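Local coordinates for probable branched-chain amino acid ABC transporter, amino acid binding protein (Thermus thermophilus, PDB 3LKB) that probably binds branched-chain amino acids such as valine outside the membrane and hands them to an ABC transporter for uptake, at residues Val130-Glu135 with Leu356-Ala361; Ala189-Phe194 with Ala212-Asp217; Asn206-Val211 with Ile239-Asp244. The protein carries 2 engineered substitutions. All blocks are in the same frame, centred on the assembly; numbering follows the deposited sequence.

Contact 1 (Val130-Glu135 with Leu356-Ala361); sequences VVALLE and LRILEA
Helix packing on sheet in the seven-stranded lobe of a periplasmic binding protein brings Ala132 and Leu133 of helix 126-140 against Leu356, just before strand 357-362, and Ile358 within it. CD2 of Leu133 meets CD1 of Ile358 at 3.7 Å, the closest approach between 130-135 and 356-361, and the two side chains pass at a slant. Ile358 has CG1 anti to its carbonyl carbon (chi1 -50°), and CD1 at the end of that branch makes the touch. Beside this pair, CB of Ala132 lies 4.0 Å from CD1 of Leu356 and 4.4 Å from CD1 of Ile358. Alanine suits this place because its single methyl lets both longer chains close over the helix, whereas Leu133 needs its length to reach Ile358. Leu356 and Ile358, two apart on the extended chain, face the helix, while the CB of Arg357 between them points away and its guanidinium forms a salt bridge with Glu260. On the strand's flanks, the backbone of Ile358 pairs with Val369, and that of Leu359 with Trp251. A layer of aliphatic residues joins helix to central sheet here, as in alpha/beta folds generally, including the lobes of periplasmic binding proteins.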
# COMPACT_ATOMS: atom_id res chain seq x y z
N VAL A 130 9.48 10.81 -22.49
CA VAL A 130 8.56 10.48 -23.52
C VAL A 130 9.07 10.84 -24.93
O VAL A 130 8.98 10.05 -25.80
CB VAL A 130 7.12 11.01 -23.26
CG1 VAL A 130 6.35 11.02 -24.45
CG2 VAL A 130 6.45 10.26 -22.28
N VAL A 131 9.63 12.03 -25.09
CA VAL A 131 10.30 12.43 -26.30
C VAL A 131 11.51 11.54 -26.64
O VAL A 131 11.75 11.25 -27.75
CB VAL A 131 10.69 13.95 -26.25
CG1 VAL A 131 11.47 14.35 -27.39
CG2 VAL A 131 9.55 14.79 -26.08
N ALA A 132 12.24 11.10 -25.64
CA ALA A 132 13.34 10.21 -25.89
C ALA A 132 12.85 8.89 -26.48
O ALA A 132 13.40 8.41 -27.41
CB ALA A 132 14.20 10.01 -24.67
N LEU A 133 11.82 8.35 -25.89
CA LEU A 133 11.13 7.18 -26.44
C LEU A 133 10.59 7.37 -27.89
O LEU A 133 10.68 6.46 -28.72
CB LEU A 133 9.94 6.81 -25.52
CG LEU A 133 10.34 6.26 -24.15
CD1 LEU A 133 9.16 6.23 -23.26
CD2 LEU A 133 11.05 4.87 -24.24
N LEU A 134 9.98 8.52 -28.16
CA LEU A 134 9.49 8.78 -29.51
C LEU A 134 10.64 8.82 -30.48
O LEU A 134 10.47 8.37 -31.61
CB LEU A 134 8.70 10.07 -29.62
CG LEU A 134 7.36 10.11 -28.86
CD1 LEU A 134 6.75 11.51 -28.87
CD2 LEU A 134 6.38 9.10 -29.40
N GLU A 135 11.79 9.35 -30.04
CA GLU A 135 12.93 9.42 -30.93
C GLU A 135 13.30 7.99 -31.26
O GLU A 135 13.46 7.62 -32.42
CB GLU A 135 14.10 10.10 -30.26
CG GLU A 135 14.09 11.62 -30.38
CD GLU A 135 15.45 12.26 -30.00
OE1 GLU A 135 15.52 12.77 -28.83
OE2 GLU A 135 16.41 12.23 -30.85
N LEU A 356 19.44 10.19 -19.19
CA LEU A 356 18.55 9.06 -19.04
C LEU A 356 19.03 8.01 -20.04
O LEU A 356 19.90 8.31 -20.87
CB LEU A 356 17.07 9.45 -19.26
CG LEU A 356 16.69 10.23 -20.53
CD1 LEU A 356 16.91 9.43 -21.75
CD2 LEU A 356 15.25 10.63 -20.46
N ARG A 357 18.51 6.79 -19.92
CA ARG A 357 18.73 5.77 -20.92
C ARG A 357 17.39 5.12 -21.25
O ARG A 357 16.39 5.31 -20.54
CB ARG A 357 19.68 4.66 -20.40
CG ARG A 357 21.01 5.10 -19.76
CD ARG A 357 21.75 3.91 -19.23
NE ARG A 357 21.23 3.47 -17.93
CZ ARG A 357 21.73 2.46 -17.22
NH1 ARG A 357 22.78 1.77 -17.69
NH2 ARG A 357 21.18 2.13 -16.04
N ILE A 358 17.37 4.38 -22.36
CA ILE A 358 16.29 3.47 -22.63
C ILE A 358 16.77 2.06 -22.27
O ILE A 358 17.88 1.63 -22.64
CB ILE A 358 15.87 3.52 -24.12
CG1 ILE A 358 15.63 4.96 -24.61
CG2 ILE A 358 14.73 2.55 -24.47
CD1 ILE A 358 14.66 5.70 -23.88
N LEU A 359 15.95 1.34 -21.50
CA LEU A 359 16.27 -0.05 -21.16
C LEU A 359 15.19 -0.96 -21.76
O LEU A 359 14.06 -0.51 -21.95
CB LEU A 359 16.40 -0.25 -19.64
CG LEU A 359 17.38 0.77 -18.99
CD1 LEU A 359 16.79 2.05 -18.47
CD2 LEU A 359 18.24 0.19 -17.91
N GLU A 360 15.56 -2.20 -22.07
CA GLU A 360 14.63 -3.16 -22.61
C GLU A 360 14.52 -4.32 -21.64
O GLU A 360 15.54 -4.82 -21.15
CB GLU A 360 15.13 -3.68 -23.96
CG GLU A 360 14.16 -4.75 -24.54
CD GLU A 360 14.52 -5.29 -25.91
OE1 GLU A 360 15.58 -4.96 -26.49
OE2 GLU A 360 13.73 -6.09 -26.42
N ALA A 361 13.29 -4.75 -21.38
CA ALA A 361 13.05 -5.93 -20.51
C ALA A 361 13.44 -7.22 -21.26
O ALA A 361 12.86 -7.52 -22.34
CB ALA A 361 11.57 -6.00 -20.12

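Contact 2 (Ala189-Phe194 with Ala212-Asp217); sequences ALLKRF and ANILKD
Leu191 of helix 188-196 packs beside Ile214 and Asp217 of helix 208-220, and its two methyls divide the work. CD1 lies 3.7 Å from the backbone O of Ile214 and 3.8 Å from CB of Asp217, so this methyl lies between the carbonyl of Ile214 and the CB of the residue three further on. CD2 meets CG2 of Ile214 at 4.0 Å. Together chi1 of -68° and chi2 of 161° set both methyls of Leu191 towards helix 208-220. The branched Ile214 answers with CG2, a methyl close to its backbone, and both residues are buried. The tight patch is limited to these three residues; the CA atoms of Leu191 and Ile214 stand 8.0 Å apart. Asp217 gives the leucine only its CB, while its carboxylate oxygen OD2 is hydrogen-bonded to Asn187, a polar end fitting a partly exposed position. The loose side belongs to Ala189, Lys192 and Arg193, which are exposed on helix 188-196 and make no contact with 212-217. Beneath the pair lies the sheet: Phe194 packs on Ala147 and Val149 of strand 145-150, Ile214 also reaches Val149, and on another flank of helix 208-220 Leu215 touches Leu238 and Ala242 of helix 236-242.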
# COMPACT_ATOMS: atom_id res chain seq x y z
N ALA A 189 -11.27 -3.94 -25.23
CA ALA A 189 -11.81 -2.92 -26.10
C ALA A 189 -10.75 -1.88 -26.53
O ALA A 189 -10.70 -1.44 -27.69
CB ALA A 189 -13.03 -2.22 -25.44
N LEU A 190 -9.92 -1.46 -25.60
CA LEU A 190 -9.01 -0.39 -25.90
C LEU A 190 -7.97 -0.92 -26.85
O LEU A 190 -7.65 -0.30 -27.85
CB LEU A 190 -8.38 0.14 -24.62
CG LEU A 190 -7.10 0.93 -24.79
CD1 LEU A 190 -7.51 2.31 -25.27
CD2 LEU A 190 -6.44 1.01 -23.46
N LEU A 191 -7.44 -2.08 -26.55
CA LEU A 191 -6.46 -2.70 -27.42
C LEU A 191 -7.00 -3.01 -28.84
O LEU A 191 -6.30 -2.79 -29.84
CB LEU A 191 -5.84 -3.93 -26.73
CG LEU A 191 -4.95 -3.64 -25.51
CD1 LEU A 191 -4.78 -4.86 -24.65
CD2 LEU A 191 -3.57 -3.06 -25.89
N LYS A 192 -8.24 -3.50 -28.92
CA LYS A 192 -8.92 -3.74 -30.23
C LYS A 192 -9.11 -2.45 -31.04
O LYS A 192 -8.93 -2.45 -32.23
CB LYS A 192 -10.29 -4.41 -30.03
CG LYS A 192 -10.40 -5.89 -30.30
CD LYS A 192 -9.24 -6.73 -29.83
CE LYS A 192 -9.76 -8.12 -29.33
NZ LYS A 192 -9.95 -9.24 -30.32
N ARG A 193 -9.43 -1.35 -30.37
CA ARG A 193 -9.46 -0.01 -30.96
C ARG A 193 -8.11 0.35 -31.60
O ARG A 193 -8.08 0.79 -32.76
CB ARG A 193 -9.82 1.04 -29.90
CG ARG A 193 -11.15 1.78 -30.07
CD ARG A 193 -11.10 2.71 -31.32
NE ARG A 193 -11.21 1.96 -32.59
CZ ARG A 193 -11.27 2.48 -33.83
NH1 ARG A 193 -11.24 3.80 -34.04
NH2 ARG A 193 -11.38 1.65 -34.86
N PHE A 194 -7.02 0.16 -30.86
CA PHE A 194 -5.64 0.43 -31.35
C PHE A 194 -5.27 -0.44 -32.54
O PHE A 194 -4.72 0.04 -33.51
CB PHE A 194 -4.62 0.19 -30.23
CG PHE A 194 -4.61 1.25 -29.16
CD1 PHE A 194 -5.54 2.31 -29.19
CD2 PHE A 194 -3.73 1.16 -28.10
CE1 PHE A 194 -5.54 3.30 -28.21
CE2 PHE A 194 -3.70 2.14 -27.09
CZ PHE A 194 -4.60 3.22 -27.14
N ALA A 212 0.90 -3.16 -16.49
CA ALA A 212 0.94 -4.61 -16.40
C ALA A 212 -0.36 -5.26 -16.89
O ALA A 212 -0.35 -6.30 -17.64
CB ALA A 212 1.23 -5.03 -14.95
N ASN A 213 -1.48 -4.69 -16.48
CA ASN A 213 -2.77 -5.21 -16.92
C ASN A 213 -2.96 -5.13 -18.44
O ASN A 213 -3.47 -6.07 -19.10
CB ASN A 213 -3.90 -4.46 -16.21
CG ASN A 213 -3.98 -4.82 -14.74
OD1 ASN A 213 -3.63 -5.95 -14.34
ND2 ASN A 213 -4.42 -3.86 -13.91
N ILE A 214 -2.56 -4.00 -19.01
CA ILE A 214 -2.62 -3.83 -20.45
C ILE A 214 -1.72 -4.88 -21.16
O ILE A 214 -2.18 -5.51 -22.11
CB ILE A 214 -2.27 -2.38 -20.85
CG1 ILE A 214 -3.44 -1.46 -20.48
CG2 ILE A 214 -1.97 -2.30 -22.34
CD1 ILE A 214 -3.09 0.00 -20.48
N LEU A 215 -0.49 -5.10 -20.68
CA LEU A 215 0.44 -6.06 -21.29
C LEU A 215 -0.09 -7.47 -21.21
O LEU A 215 -0.00 -8.22 -22.16
CB LEU A 215 1.82 -6.03 -20.59
CG LEU A 215 2.52 -4.68 -20.49
CD1 LEU A 215 3.88 -4.75 -19.74
CD2 LEU A 215 2.64 -4.05 -21.85
N LYS A 216 -0.63 -7.84 -20.04
CA LYS A 216 -1.23 -9.15 -19.87
C LYS A 216 -2.31 -9.38 -20.91
O LYS A 216 -2.33 -10.40 -21.56
CB LYS A 216 -1.77 -9.30 -18.44
CG LYS A 216 -0.68 -9.82 -17.51
CD LYS A 216 -0.71 -9.27 -16.15
CE LYS A 216 -1.67 -9.99 -15.22
NZ LYS A 216 -1.52 -9.37 -13.83
N ASP A 217 -3.18 -8.41 -21.10
CA ASP A 217 -4.22 -8.54 -22.11
C ASP A 217 -3.63 -8.56 -23.53
O ASP A 217 -4.03 -9.40 -24.33
CB ASP A 217 -5.24 -7.42 -21.93
CG ASP A 217 -6.19 -7.68 -20.77
OD1 ASP A 217 -6.35 -8.88 -20.39
OD2 ASP A 217 -6.77 -6.70 -20.24

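Contact 3 (Asn206-Val211 with Ile239-Asp244); sequences NVAGPV and IALAGD
Leu241, near the end of helix 236-242, lays one methyl on the first turn of helix 208-220. Its CD1 is 3.7 Å from both CA and N of Gly209, and CB of Ala208 lies 4.2 Å from the same methyl. The leucine therefore rests mostly on backbone. CD1 meets the bare CA of Gly209, Ala208 offers a single small methyl, and the CA atoms of Gly209 and Leu241 come to 6.6 Å. Leu241 remains partly exposed, at the border of the packing. Moving outward, the backbone N of Gly209 is hydrogen-bonded to Asp22 OD2, and Val207 touches Asp22 and Ala23, linking the start of helix 208-220 to helix 21-41. Just before helix 208-220, Asn206 OD1 accepts the N-H of Val207 (N to OD1 3.0 Å), a bent bond of 134° at the hydrogen, while Asn206 ND2 is bonded to Val180 O. On the other partner, Gly243 is the first residue to leave helical angles, with a positive phi of 56°, a backbone shape that glycine adopts easily, and its N bonds to Ile239 O at 2.7 Å. The valine ligand lies about 11 Å from the side chain of Ala208. Neighbouring helices side by side, each following its strand, beside parallel strands of the mixed sheet, are typical of the Rossmann-like lobes of periplasmic binding proteins.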
# COMPACT_ATOMS: atom_id res chain seq x y z
N ASN A 206 2.39 6.12 -16.71
CA ASN A 206 1.55 5.56 -15.68
C ASN A 206 2.41 4.98 -14.57
O ASN A 206 3.64 5.07 -14.65
CB ASN A 206 0.74 4.45 -16.35
CG ASN A 206 -0.70 4.40 -15.87
OD1 ASN A 206 -0.97 4.68 -14.70
ND2 ASN A 206 -1.63 4.06 -16.77
N VAL A 207 1.78 4.42 -13.53
CA VAL A 207 2.50 3.55 -12.62
C VAL A 207 2.37 2.17 -13.21
O VAL A 207 1.67 2.01 -14.22
CB VAL A 207 1.99 3.56 -11.16
CG1 VAL A 207 2.58 4.77 -10.37
CG2 VAL A 207 0.43 3.50 -11.11
N ALA A 208 3.03 1.20 -12.59
CA ALA A 208 3.19 -0.11 -13.17
C ALA A 208 1.93 -1.02 -13.23
O ALA A 208 1.83 -1.81 -14.15
CB ALA A 208 4.34 -0.83 -12.49
N GLY A 209 1.02 -0.95 -12.25
CA GLY A 209 -0.18 -1.87 -12.24
C GLY A 209 -1.10 -1.70 -13.45
O GLY A 209 -1.42 -2.65 -14.13
N PRO A 210 -1.53 -0.47 -13.77
CA PRO A 210 -2.30 -0.36 -15.04
C PRO A 210 -1.55 -0.83 -16.30
O PRO A 210 -2.14 -1.47 -17.21
CB PRO A 210 -2.63 1.13 -15.12
CG PRO A 210 -2.66 1.57 -13.59
CD PRO A 210 -1.47 0.80 -13.02
N VAL A 211 -0.26 -0.54 -16.36
CA VAL A 211 0.53 -0.97 -17.52
C VAL A 211 0.59 -2.50 -17.61
O VAL A 211 0.33 -3.07 -18.67
CB VAL A 211 1.95 -0.34 -17.54
CG1 VAL A 211 2.79 -0.92 -18.73
CG2 VAL A 211 1.85 1.15 -17.67
N ILE A 239 7.89 -6.03 -13.94
CA ILE A 239 8.12 -7.46 -14.18
C ILE A 239 7.33 -8.32 -13.20
O ILE A 239 6.73 -9.32 -13.58
CB ILE A 239 9.64 -7.81 -14.08
CG1 ILE A 239 10.46 -6.94 -15.07
CG2 ILE A 239 9.87 -9.35 -14.15
CD1 ILE A 239 10.07 -7.08 -16.58
N ALA A 240 7.30 -7.92 -11.95
CA ALA A 240 6.60 -8.69 -10.95
C ALA A 240 5.09 -8.76 -11.25
O ALA A 240 4.44 -9.78 -10.95
CB ALA A 240 6.83 -8.07 -9.55
N LEU A 241 4.52 -7.67 -11.76
CA LEU A 241 3.05 -7.60 -12.03
C LEU A 241 2.69 -8.16 -13.40
O LEU A 241 1.59 -8.65 -13.58
CB LEU A 241 2.55 -6.17 -11.96
CG LEU A 241 2.65 -5.50 -10.60
CD1 LEU A 241 2.33 -4.04 -10.70
CD2 LEU A 241 1.66 -6.17 -9.62
N ALA A 242 3.61 -8.08 -14.36
CA ALA A 242 3.35 -8.48 -15.75
C ALA A 242 3.98 -9.84 -16.14
O ALA A 242 3.52 -10.50 -17.09
CB ALA A 242 3.84 -7.41 -16.70
N GLY A 243 5.04 -10.23 -15.42
CA GLY A 243 5.77 -11.47 -15.77
C GLY A 243 6.22 -11.38 -17.22
O GLY A 243 6.73 -10.38 -17.64
N ASP A 244 5.98 -12.41 -17.99
CA ASP A 244 6.46 -12.49 -19.35
C ASP A 244 5.80 -11.55 -20.28
O ASP A 244 6.27 -11.37 -21.41
CB ASP A 244 6.20 -13.86 -19.91
CG ASP A 244 7.41 -14.68 -19.93
OD1 ASP A 244 8.04 -14.78 -18.84
OD2 ASP A 244 7.76 -15.21 -21.03

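From the N terminus, helix 126-140 is the first partner met, and contact 1 is completed only when 356-361 returns, with 220 residues between it and 130-135. Contacts 2 and 3 both nest inside that long loop. They cross one another: 189-194 comes first, then 206-211, then 212-217, which closes contact 2, and finally 239-244, which closes contact 3. Both use helix 208-220, so its two neighbours are tied through it; Lys216 NZ probably hydrogen-bonds Leu241 O, and Ala212 packs on Leu241. Contact 1 meets contact 3 where CB of Ala361 touches CD1 of Ile239. Contact 1 ties helix to strand, contacts 2 and 3 helix to helix, all in the lobe of the seven-stranded sheet.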